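Local coordinates for Ras-related protein Rab-7L1 (Homo sapiens, PDB 6HH2), which binds and hydrolyses GTP as a Rab-family switch in vesicle trafficking, recruiting the kinase LRRK2 to the Golgi and stimulating its activity, at residues A[45-50]-A[61-66]; A[91-96]-A[125-130]; A[129-134]-A[156-161]. The protein carries 4 engineered substitutions. All coordinates share one frame; numbering follows the deposited sequence.

Contact 1 (A[45-50]-A[61-66]); sequences VDFALK and RLQLWD
Ala48 and Leu64 exchange backbone hydrogen bonds at one antiparallel pair and Lys50 and Leu62 at the next hydrogen-bonded pair, where the two strand axes run at 149° with a closest approach of 4.8 Å. This is the beta hairpin of strands 48-55 and 58-66 in the Ras-type G domain. Leu64 N to Ala48 O is the shorter bond of its pair, at 2.8 Å. Ala48, Lys50, Leu62 and Leu64 project from one face of the sheet, and helix 23-30 packs there. Leu49 and Gln63, the non-hydrogen-bonded pair between them, lie side by side on the other face.

Just before the strand, Phe47 CG stands between its own backbone N and carbonyl carbon (chi1 52°), which brings the ring over Gln63. The amide is stacked on the ring, the two planes nearly parallel (9° apart), and Gln63 CD sits 3.7 Å above the ring plane of Phe47, over its centre. Trp65 NE1 fixes the amide by donating to Gln63 OE1 over 3.0 Å, close to its own indole plane. The rings of Phe47 and Trp65 are near parallel but slid apart, so the closer contact is a CH-pi one: Phe47 CB lies 3.6 Å from the centroid of the Trp65 five-membered ring. Tyr80, whose OH bonds to Trp65 O, completes the Phe-Trp-Tyr set known as the hydrophobic triad in Rab proteins; Phe47 also belongs to the effector region inferred by similarity. At the open end a water donates to Asp46 O (2.7 Å) and accepts from Asp66 N (2.9 Å).

Contact 2 (A[91-96]-A[125-130]); sequences FDVTNA and LLANKS. Engineered in segment 125-130: Ser130 (natural residue Cys). With GDP (guanosine-5'-diphosphate), chain B.
Asp92 and Lys129 face each other as opposite charges, yet the direct pairing is long, with 3.7 Å between Asp92 OD2 and Lys129 NZ, and a water bridges the two groups. That water donates to Asp92 OD2 over 2.6 Å and accepts from Lys129 NZ over 2.9 Å. The ammonium has further partners in Ala20 O and the ribose, where Lys129 NZ donates to GDP O4' at 3.1 Å. Lys129 has left-handed backbone angles (phi 65°), and its chain, extended beyond CG, runs over one face of the guanine, with Lys129 CG 3.5 Å from GDP C6. Asp92 is itself held by an Asx turn, its OD1 accepting from Thr94 N from above the carboxylate plane.

Behind this polar end, parallel strands pair Phe91 with Ala127 and Asp92 with Asn128. Phe91 N donates to Leu126 O, Asn128 N to Phe91 O and Val93 N to Asn128 O. Ala127 CA lies over one face of the Phe91 ring, 3.9 Å from its centroid, while Leu125 CD1 meets the ring at its edge; Val93 CG1 closes on Ala127 CB at 3.5 Å. Asn128 OD1 takes bonds from Thr157 OG1 and Val159 N, and its ND2 bonds to Val21 O, so the amide ties the end of strand 123-128 to two loops. Two strand ends joined through helix 96-112 make a beta-alpha-beta unit, and Asn128, Lys129 and Asp131 follow the NKxD guanine-recognition motif of Ras-family GTPases.

Contact 3 (A[129-134]-A[156-161]); sequences KSDLSP and ETSVKE. Engineered in segment 129-134: Ser130 (natural residue Cys). With GDP (guanosine-5'-diphosphate), chain B.
Asp131 OD1 is gripped by two donors, Ser158 OG at 2.7 Å and the guanine N1 of GDP at 2.8 Å, the latter nearly straight (170°). The second carboxylate oxygen, Asp131 OD2, accepts from GDP N2 at 2.8 Å, and a water donates to it as well, so the group reads the N1-N2 edge of the base with both oxygens. Ser158 comes from above the carboxylate plane, 57° out of it. Its OG in turn accepts from Glu161 N at 3.0 Å, an ST motif, so that the Ser158 hydroxyl acts as a second-shell group positioning Asp131.

The loops are also joined at backbone level, with Ser130 N donating to Thr157 O over 3.1 Å. Ser130 is engineered, and its OG adds at most a weak, unsettled bond to that same oxygen.

Lys160 lies across the guanine on the face opposite Lys129, its CB 3.6 Å from GDP C6, so two aliphatic chains sandwich the base. Lys160 N reaches GDP O6 only weakly, at 3.3 Å. The Lys160 chain, CG anti to the backbone N (chi1 173°), extends until NZ stands 4.3 Å from Asp131 OD2, beyond a salt bridge but bridged by the water; its positive charge may favour the ionised carboxylate, with the nearby Glu161 carboxylate acting the other way. A ring N-H and an exocyclic amino group matched to two carboxylate oxygens are consistent with selection of guanine over adenine, which has neither an N1 proton nor an amino group at C2.

Contact 2 is the buried one, while contacts 1 and 3 are only partly buried. Contacts 1 and 2 belong to the same mixed sheet but lie on opposite sides of the chain's centre, about 22 Å between centres; one is an antiparallel hairpin pair carrying an amide-on-ring stack and CH-pi contacts, the other a parallel pair whose ends turn polar. Contact 3 has no regular secondary structure and depends mainly on side-chain and ligand bonds. Contacts 2 and 3 share Lys129 and Ser130 and both touch GDP, and their second segments are joined by Ala127 O to Thr157 N. Contact 1 stands apart from the base, and its residues 45-47 belong to the effector region assigned by similarity.

Contact 1 (A[45-50]-A[61-66])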
loop_
_atom_site.group_PDB
_atom_site.type_symbol
_atom_site.label_atom_id
_atom_site.label_comp_id
_atom_site.label_asym_id
_atom_site.label_seq_id
_atom_site.Cartn_x
_atom_site.Cartn_y
_atom_site.Cartn_z
ATOM N N VAL A 45 -14.739 10.366 2.805
ATOM C CA VAL A 45 -13.902 10.025 1.660
ATOM C C VAL A 45 -12.403 10.233 1.900
ATOM O O VAL A 45 -11.625 10.278 0.944
ATOM C CB VAL A 45 -14.385 10.726 0.370
ATOM C CG1 VAL A 45 -15.806 10.237 -0.050
ATOM C CG2 VAL A 45 -14.328 12.262 0.522
ATOM N N ASP A 46 -11.952 10.300 3.159
ATOM C CA ASP A 46 -10.509 10.325 3.381
ATOM C C ASP A 46 -9.852 8.999 2.981
ATOM O O ASP A 46 -8.639 8.944 2.717
ATOM C CB ASP A 46 -10.198 10.526 4.871
ATOM C CG ASP A 46 -10.485 11.926 5.355
ATOM O OD1 ASP A 46 -10.124 12.881 4.630
ATOM O OD2 ASP A 46 -11.093 12.030 6.444
ATOM N N PHE A 47 -10.636 7.935 2.878
ATOM C CA PHE A 47 -10.112 6.597 2.585
ATOM C C PHE A 47 -11.252 5.826 1.947
ATOM O O PHE A 47 -12.406 6.215 2.047
ATOM C CB PHE A 47 -9.660 5.864 3.882
ATOM C CG PHE A 47 -10.711 5.845 4.979
ATOM C CD1 PHE A 47 -11.732 4.881 5.005
ATOM C CD2 PHE A 47 -10.729 6.833 5.963
ATOM C CE1 PHE A 47 -12.710 4.919 6.005
ATOM C CE2 PHE A 47 -11.697 6.844 6.971
ATOM C CZ PHE A 47 -12.684 5.892 6.992
ATOM N N ALA A 48 -10.919 4.694 1.337
ATOM C CA ALA A 48 -11.937 3.763 0.831
ATOM C C ALA A 48 -11.886 2.526 1.720
ATOM O O ALA A 48 -10.847 2.227 2.295
ATOM C CB ALA A 48 -11.583 3.344 -0.594
ATOM N N LEU A 49 -13.007 1.834 1.851
ATOM C CA LEU A 49 -13.066 0.655 2.707
ATOM C C LEU A 49 -13.021 -0.638 1.896
ATOM O O LEU A 49 -13.486 -0.718 0.749
ATOM C CB LEU A 49 -14.406 0.659 3.413
ATOM C CG LEU A 49 -14.514 0.938 4.923
ATOM C CD1 LEU A 49 -13.331 1.506 5.642
ATOM C CD2 LEU A 49 -15.835 1.579 5.302
ATOM N N LYS A 50 -12.511 -1.689 2.540
ATOM C CA LYS A 50 -12.740 -3.070 2.112
ATOM C C LYS A 50 -13.065 -3.870 3.360
ATOM O O LYS A 50 -12.409 -3.707 4.395
ATOM C CB LYS A 50 -11.548 -3.669 1.404
ATOM C CG LYS A 50 -11.912 -5.043 0.725
ATOM C CD LYS A 50 -10.637 -5.624 0.280
ATOM C CE LYS A 50 -10.897 -6.811 -0.657
ATOM N NZ LYS A 50 -11.659 -6.364 -1.886
ATOM N N ARG A 61 -11.508 -5.105 8.537
ATOM C CA ARG A 61 -11.929 -3.892 7.840
ATOM C C ARG A 61 -10.659 -3.116 7.498
ATOM O O ARG A 61 -9.836 -2.842 8.386
ATOM C CB ARG A 61 -12.861 -3.077 8.738
ATOM C CG ARG A 61 -13.272 -1.727 8.158
ATOM C CD ARG A 61 -14.321 -1.000 9.032
ATOM N NE ARG A 61 -15.616 -1.667 8.955
ATOM C CZ ARG A 61 -16.142 -2.426 9.913
ATOM N NH1 ARG A 61 -15.496 -2.611 11.057
ATOM N NH2 ARG A 61 -17.334 -2.983 9.729
ATOM N N LEU A 62 -10.458 -2.820 6.215
ATOM C CA LEU A 62 -9.286 -2.059 5.790
ATOM C C LEU A 62 -9.722 -0.665 5.363
ATOM O O LEU A 62 -10.663 -0.521 4.581
ATOM C CB LEU A 62 -8.626 -2.677 4.575
ATOM C CG LEU A 62 -8.236 -4.123 4.661
ATOM C CD1 LEU A 62 -7.512 -4.459 3.342
ATOM C CD2 LEU A 62 -7.346 -4.322 5.878
ATOM N N GLN A 63 -9.052 0.364 5.873
ATOM C CA GLN A 63 -9.113 1.723 5.329
ATOM C C GLN A 63 -7.931 1.895 4.396
ATOM O O GLN A 63 -6.767 1.780 4.816
ATOM C CB GLN A 63 -9.008 2.763 6.444
ATOM C CG GLN A 63 -10.121 2.703 7.464
ATOM C CD GLN A 63 -9.979 3.773 8.530
ATOM O OE1 GLN A 63 -8.949 4.474 8.560
ATOM N NE2 GLN A 63 -10.967 3.906 9.403
ATOM N N LEU A 64 -8.208 2.130 3.127
ATOM C CA LEU A 64 -7.170 2.311 2.126
ATOM C C LEU A 64 -6.994 3.828 1.898
ATOM O O LEU A 64 -7.883 4.496 1.356
ATOM C CB LEU A 64 -7.573 1.623 0.820
ATOM C CG LEU A 64 -7.823 0.121 0.982
ATOM C CD1 LEU A 64 -8.579 -0.406 -0.248
ATOM C CD2 LEU A 64 -6.453 -0.587 1.205
ATOM N N TRP A 65 -5.834 4.369 2.309
ATOM C CA TRP A 65 -5.588 5.813 2.300
ATOM C C TRP A 65 -4.653 6.130 1.138
ATOM O O TRP A 65 -3.481 5.785 1.177
ATOM C CB TRP A 65 -4.964 6.248 3.622
ATOM C CG TRP A 65 -5.904 6.354 4.754
ATOM C CD1 TRP A 65 -6.586 5.301 5.388
ATOM C CD2 TRP A 65 -6.267 7.539 5.425
ATOM N NE1 TRP A 65 -7.326 5.804 6.444
ATOM C CE2 TRP A 65 -7.163 7.175 6.485
ATOM C CE3 TRP A 65 -5.890 8.878 5.272
ATOM C CZ2 TRP A 65 -7.719 8.117 7.352
ATOM C CZ3 TRP A 65 -6.431 9.820 6.144
ATOM C CH2 TRP A 65 -7.343 9.434 7.182
ATOM N N ASP A 66 -5.160 6.805 0.104
ATOM C CA ASP A 66 -4.334 7.193 -1.060
ATOM C C ASP A 66 -3.731 8.582 -0.795
ATOM O O ASP A 66 -4.460 9.551 -0.538
ATOM C CB ASP A 66 -5.315 7.249 -2.239
ATOM C CG ASP A 66 -4.712 7.593 -3.582
ATOM O OD1 ASP A 66 -3.574 8.048 -3.717
ATOM O OD2 ASP A 66 -5.505 7.408 -4.538
HETATM O O HOH W 1 -7.677 8.207 0.359
#

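Contact 2 (A[91-96]-A[125-130])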
loop_
_atom_site.group_PDB
_atom_site.type_symbol
_atom_site.label_atom_id
_atom_site.label_comp_id
_atom_site.label_asym_id
_atom_site.label_seq_id
_atom_site.Cartn_x
_atom_site.Cartn_y
_atom_site.Cartn_z
ATOM N N PHE A 91 5.784 1.721 -7.053
ATOM C CA PHE A 91 6.539 2.364 -8.105
ATOM C C PHE A 91 6.127 1.805 -9.463
ATOM O O PHE A 91 5.449 0.782 -9.571
ATOM C CB PHE A 91 8.058 2.379 -7.833
ATOM C CG PHE A 91 8.737 1.068 -8.050
ATOM C CD1 PHE A 91 8.740 0.083 -7.036
ATOM C CD2 PHE A 91 9.359 0.796 -9.286
ATOM C CE1 PHE A 91 9.360 -1.147 -7.265
ATOM C CE2 PHE A 91 10.002 -0.426 -9.510
ATOM C CZ PHE A 91 10.027 -1.387 -8.491
ATOM N N ASP A 92 6.521 2.511 -10.516
ATOM C CA ASP A 92 6.316 2.087 -11.899
ATOM C C ASP A 92 7.618 1.473 -12.416
ATOM O O ASP A 92 8.647 2.161 -12.480
ATOM C CB ASP A 92 5.924 3.361 -12.669
ATOM C CG ASP A 92 5.778 3.171 -14.189
ATOM O OD1 ASP A 92 6.116 2.110 -14.748
ATOM O OD2 ASP A 92 5.369 4.181 -14.829
ATOM N N VAL A 93 7.583 0.158 -12.743
ATOM C CA VAL A 93 8.804 -0.511 -13.224
ATOM C C VAL A 93 9.480 0.141 -14.423
ATOM O O VAL A 93 10.674 -0.067 -14.661
ATOM C CB VAL A 93 8.590 -2.013 -13.531
ATOM C CG1 VAL A 93 8.317 -2.783 -12.279
ATOM C CG2 VAL A 93 7.499 -2.219 -14.612
ATOM N N THR A 94 8.736 0.948 -15.170
ATOM C CA THR A 94 9.211 1.570 -16.378
ATOM C C THR A 94 9.802 2.961 -16.113
ATOM O O THR A 94 10.364 3.567 -17.032
ATOM C CB THR A 94 7.921 1.567 -17.187
ATOM O OG1 THR A 94 7.082 2.687 -16.925
ATOM C CG2 THR A 94 7.327 0.257 -17.426
ATOM N N ASN A 95 9.768 3.442 -14.859
ATOM C CA ASN A 95 10.213 4.805 -14.511
ATOM C C ASN A 95 11.168 4.731 -13.313
ATOM O O ASN A 95 10.741 4.623 -12.159
ATOM C CB ASN A 95 9.013 5.701 -14.222
ATOM C CG ASN A 95 9.413 7.138 -14.021
ATOM O OD1 ASN A 95 10.514 7.400 -13.592
ATOM N ND2 ASN A 95 8.526 8.072 -14.339
ATOM N N ALA A 96 12.473 4.798 -13.580
ATOM C CA ALA A 96 13.442 4.588 -12.513
ATOM C C ALA A 96 13.379 5.670 -11.444
ATOM O O ALA A 96 13.774 5.421 -10.301
ATOM C CB ALA A 96 14.852 4.476 -13.096
ATOM N N LEU A 125 6.562 -3.365 -0.986
ATOM C CA LEU A 125 6.966 -2.652 -2.190
ATOM C C LEU A 125 6.325 -3.314 -3.417
ATOM O O LEU A 125 6.533 -4.511 -3.634
ATOM C CB LEU A 125 8.483 -2.665 -2.265
ATOM C CG LEU A 125 9.106 -1.971 -3.495
ATOM C CD1 LEU A 125 8.908 -0.442 -3.418
ATOM C CD2 LEU A 125 10.641 -2.285 -3.580
ATOM N N LEU A 126 5.516 -2.558 -4.174
ATOM C CA LEU A 126 4.865 -3.080 -5.370
ATOM C C LEU A 126 5.524 -2.494 -6.618
ATOM O O LEU A 126 5.476 -1.268 -6.842
ATOM C CB LEU A 126 3.372 -2.781 -5.393
ATOM C CG LEU A 126 2.544 -3.369 -4.243
ATOM C CD1 LEU A 126 1.090 -3.179 -4.573
ATOM C CD2 LEU A 126 2.791 -4.867 -4.071
ATOM N N ALA A 127 6.118 -3.370 -7.415
ATOM C CA ALA A 127 6.708 -3.022 -8.712
ATOM C C ALA A 127 5.566 -3.115 -9.708
ATOM O O ALA A 127 5.332 -4.170 -10.332
ATOM C CB ALA A 127 7.829 -4.026 -9.021
ATOM N N ASN A 128 4.862 -2.000 -9.852
ATOM C CA ASN A 128 3.622 -1.997 -10.633
ATOM C C ASN A 128 3.901 -1.713 -12.108
ATOM O O ASN A 128 4.988 -1.275 -12.488
ATOM C CB ASN A 128 2.592 -0.999 -10.042
ATOM C CG ASN A 128 1.202 -1.203 -10.635
ATOM O OD1 ASN A 128 0.749 -2.330 -10.771
ATOM N ND2 ASN A 128 0.534 -0.098 -11.014
ATOM N N LYS A 129 2.867 -1.934 -12.935
ATOM C CA LYS A 129 2.939 -1.846 -14.404
ATOM C C LYS A 129 3.865 -2.911 -14.990
ATOM O O LYS A 129 4.520 -2.682 -16.013
ATOM C CB LYS A 129 3.296 -0.440 -14.924
ATOM C CG LYS A 129 2.511 0.719 -14.259
ATOM C CD LYS A 129 2.484 1.914 -15.180
ATOM C CE LYS A 129 1.845 3.056 -14.405
ATOM N NZ LYS A 129 1.742 4.278 -15.342
ATOM N N SER A 130 3.932 -4.084 -14.330
ATOM C CA SER A 130 4.789 -5.174 -14.786
ATOM C C SER A 130 4.447 -5.638 -16.191
ATOM O O SER A 130 5.294 -6.261 -16.836
ATOM C CB SER A 130 4.658 -6.365 -13.813
ATOM O OG SER A 130 3.348 -6.945 -13.914
HETATM P PB GDP B . -1.598 7.510 -9.364
HETATM O O1B GDP B . -0.492 6.832 -8.645
HETATM O O2B GDP B . -1.232 8.839 -9.935
HETATM O O3B GDP B . -2.897 7.545 -8.582
HETATM O O3A GDP B . -1.830 6.568 -10.688
HETATM P PA GDP B . -3.196 6.187 -11.411
HETATM O O1A GDP B . -3.931 5.091 -10.683
HETATM O O2A GDP B . -3.963 7.471 -11.695
HETATM O "O5'" GDP B . -2.675 5.573 -12.786
HETATM C "C5'" GDP B . -1.932 6.351 -13.712
HETATM C "C4'" GDP B . -2.057 5.735 -15.102
HETATM O "O4'" GDP B . -1.383 4.433 -15.082
HETATM C "C3'" GDP B . -3.506 5.435 -15.426
HETATM O "O3'" GDP B . -3.639 5.667 -16.839
HETATM C "C2'" GDP B . -3.657 3.959 -15.118
HETATM O "O2'" GDP B . -4.648 3.376 -15.953
HETATM C "C1'" GDP B . -2.292 3.456 -15.497
HETATM N N9 GDP B . -1.942 2.222 -14.786
HETATM C C8 GDP B . -2.130 1.975 -13.458
HETATM N N7 GDP B . -1.654 0.729 -13.137
HETATM C C5 GDP B . -1.156 0.206 -14.283
HETATM C C6 GDP B . -0.527 -1.056 -14.663
HETATM O O6 GDP B . -0.361 -1.968 -13.832
HETATM N N1 GDP B . -0.153 -1.173 -15.943
HETATM C C2 GDP B . -0.334 -0.260 -16.910
HETATM N N2 GDP B . 0.059 -0.504 -18.221
HETATM N N3 GDP B . -0.948 0.913 -16.623
HETATM C C4 GDP B . -1.344 1.154 -15.354
HETATM O O HOH W 2 4.050 4.676 -17.048
#

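Contact 3 (A[129-134]-A[156-161])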
loop_
_atom_site.group_PDB
_atom_site.type_symbol
_atom_site.label_atom_id
_atom_site.label_comp_id
_atom_site.label_asym_id
_atom_site.label_seq_id
_atom_site.Cartn_x
_atom_site.Cartn_y
_atom_site.Cartn_z
ATOM N N LYS A 129 2.867 -1.934 -12.935
ATOM C CA LYS A 129 2.939 -1.846 -14.404
ATOM C C LYS A 129 3.865 -2.911 -14.990
ATOM O O LYS A 129 4.520 -2.682 -16.013
ATOM C CB LYS A 129 3.296 -0.440 -14.924
ATOM C CG LYS A 129 2.511 0.719 -14.259
ATOM C CD LYS A 129 2.484 1.914 -15.180
ATOM C CE LYS A 129 1.845 3.056 -14.405
ATOM N NZ LYS A 129 1.742 4.278 -15.342
ATOM N N SER A 130 3.932 -4.084 -14.330
ATOM C CA SER A 130 4.789 -5.174 -14.786
ATOM C C SER A 130 4.447 -5.638 -16.191
ATOM O O SER A 130 5.294 -6.261 -16.836
ATOM C CB SER A 130 4.658 -6.365 -13.813
ATOM O OG SER A 130 3.348 -6.945 -13.914
ATOM N N ASP A 131 3.224 -5.352 -16.660
ATOM C CA ASP A 131 2.784 -5.700 -18.008
ATOM C C ASP A 131 3.484 -4.887 -19.094
ATOM O O ASP A 131 3.418 -5.267 -20.263
ATOM C CB ASP A 131 1.272 -5.442 -18.127
ATOM C CG ASP A 131 0.874 -4.008 -17.773
ATOM O OD1 ASP A 131 0.867 -3.707 -16.562
ATOM O OD2 ASP A 131 0.522 -3.258 -18.722
ATOM N N LEU A 132 4.105 -3.764 -18.747
ATOM C CA LEU A 132 4.794 -2.948 -19.731
ATOM C C LEU A 132 6.214 -3.441 -19.983
ATOM O O LEU A 132 6.783 -4.201 -19.209
ATOM C CB LEU A 132 4.818 -1.475 -19.307
ATOM C CG LEU A 132 3.436 -0.855 -19.155
ATOM C CD1 LEU A 132 3.600 0.589 -18.672
ATOM C CD2 LEU A 132 2.641 -0.923 -20.443
ATOM N N SER A 133 6.779 -3.006 -21.109
ATOM C CA SER A 133 8.117 -3.413 -21.500
ATOM C C SER A 133 8.709 -2.297 -22.347
ATOM O O SER A 133 7.984 -1.694 -23.146
ATOM C CB SER A 133 8.030 -4.706 -22.321
ATOM O OG SER A 133 9.313 -5.221 -22.608
ATOM N N PRO A 134 10.009 -1.974 -22.178
ATOM C CA PRO A 134 10.934 -2.620 -21.235
ATOM C C PRO A 134 10.842 -1.999 -19.839
ATOM O O PRO A 134 10.375 -0.874 -19.676
ATOM C CB PRO A 134 12.312 -2.285 -21.824
ATOM C CG PRO A 134 12.119 -0.930 -22.420
ATOM C CD PRO A 134 10.682 -0.914 -22.960
ATOM N N GLU A 156 6.053 -7.973 -8.006
ATOM C CA GLU A 156 5.588 -7.297 -9.202
ATOM C C GLU A 156 4.081 -7.417 -9.269
ATOM O O GLU A 156 3.498 -8.402 -8.821
ATOM C CB GLU A 156 6.229 -7.898 -10.449
ATOM C CG GLU A 156 5.795 -9.304 -10.750
ATOM C CD GLU A 156 6.305 -9.837 -12.084
ATOM O OE1 GLU A 156 7.400 -9.452 -12.504
ATOM O OE2 GLU A 156 5.640 -10.737 -12.657
ATOM N N THR A 157 3.437 -6.368 -9.800
ATOM C CA THR A 157 1.985 -6.361 -9.922
ATOM C C THR A 157 1.621 -5.651 -11.216
ATOM O O THR A 157 2.437 -4.912 -11.794
ATOM C CB THR A 157 1.309 -5.543 -8.805
ATOM O OG1 THR A 157 1.764 -4.165 -8.848
ATOM C CG2 THR A 157 1.636 -6.119 -7.447
ATOM N N SER A 158 0.433 -5.977 -11.731
ATOM C CA SER A 158 -0.191 -5.168 -12.769
ATOM C C SER A 158 -1.595 -4.843 -12.296
ATOM O O SER A 158 -2.480 -5.705 -12.336
ATOM C CB SER A 158 -0.173 -5.878 -14.126
ATOM O OG SER A 158 -0.922 -5.119 -15.091
ATOM N N VAL A 159 -1.849 -3.574 -11.893
ATOM C CA VAL A 159 -3.223 -3.224 -11.562
ATOM C C VAL A 159 -4.081 -3.336 -12.809
ATOM O O VAL A 159 -5.232 -3.802 -12.765
ATOM C CB VAL A 159 -3.258 -1.770 -11.005
ATOM C CG1 VAL A 159 -4.703 -1.366 -10.741
ATOM C CG2 VAL A 159 -2.470 -1.714 -9.685
ATOM N N LYS A 160 -3.509 -2.964 -13.963
ATOM C CA LYS A 160 -4.243 -3.006 -15.228
ATOM C C LYS A 160 -4.756 -4.402 -15.556
ATOM O O LYS A 160 -5.915 -4.559 -15.958
ATOM C CB LYS A 160 -3.365 -2.480 -16.357
ATOM C CG LYS A 160 -3.981 -2.647 -17.741
ATOM C CD LYS A 160 -3.171 -1.925 -18.803
ATOM C CE LYS A 160 -3.560 -2.382 -20.201
ATOM N NZ LYS A 160 -2.644 -1.807 -21.237
ATOM N N GLU A 161 -3.910 -5.421 -15.413
ATOM C CA GLU A 161 -4.302 -6.796 -15.725
ATOM C C GLU A 161 -4.753 -7.561 -14.490
ATOM O O GLU A 161 -5.000 -8.778 -14.580
ATOM C CB GLU A 161 -3.115 -7.542 -16.323
ATOM C CG GLU A 161 -2.561 -6.962 -17.608
ATOM C CD GLU A 161 -1.357 -7.771 -18.108
ATOM O OE1 GLU A 161 -0.688 -8.491 -17.292
ATOM O OE2 GLU A 161 -1.099 -7.722 -19.336
HETATM P PB GDP B . -1.598 7.510 -9.364
HETATM O O1B GDP B . -0.492 6.832 -8.645
HETATM O O2B GDP B . -1.232 8.839 -9.935
HETATM O O3B GDP B . -2.897 7.545 -8.582
HETATM O O3A GDP B . -1.830 6.568 -10.688
HETATM P PA GDP B . -3.196 6.187 -11.411
HETATM O O1A GDP B . -3.931 5.091 -10.683
HETATM O O2A GDP B . -3.963 7.471 -11.695
HETATM O "O5'" GDP B . -2.675 5.573 -12.786
HETATM C "C5'" GDP B . -1.932 6.351 -13.712
HETATM C "C4'" GDP B . -2.057 5.735 -15.102
HETATM O "O4'" GDP B . -1.383 4.433 -15.082
HETATM C "C3'" GDP B . -3.506 5.435 -15.426
HETATM O "O3'" GDP B . -3.639 5.667 -16.839
HETATM C "C2'" GDP B . -3.657 3.959 -15.118
HETATM O "O2'" GDP B . -4.648 3.376 -15.953
HETATM C "C1'" GDP B . -2.292 3.456 -15.497
HETATM N N9 GDP B . -1.942 2.222 -14.786
HETATM C C8 GDP B . -2.130 1.975 -13.458
HETATM N N7 GDP B . -1.654 0.729 -13.137
HETATM C C5 GDP B . -1.156 0.206 -14.283
HETATM C C6 GDP B . -0.527 -1.056 -14.663
HETATM O O6 GDP B . -0.361 -1.968 -13.832
HETATM N N1 GDP B . -0.153 -1.173 -15.943
HETATM C C2 GDP B . -0.334 -0.260 -16.910
HETATM N N2 GDP B . 0.059 -0.504 -18.221
HETATM N N3 GDP B . -0.948 0.913 -16.623
HETATM C C4 GDP B . -1.344 1.154 -15.354
HETATM O O HOH W 3 -0.003 -3.650 -21.247
#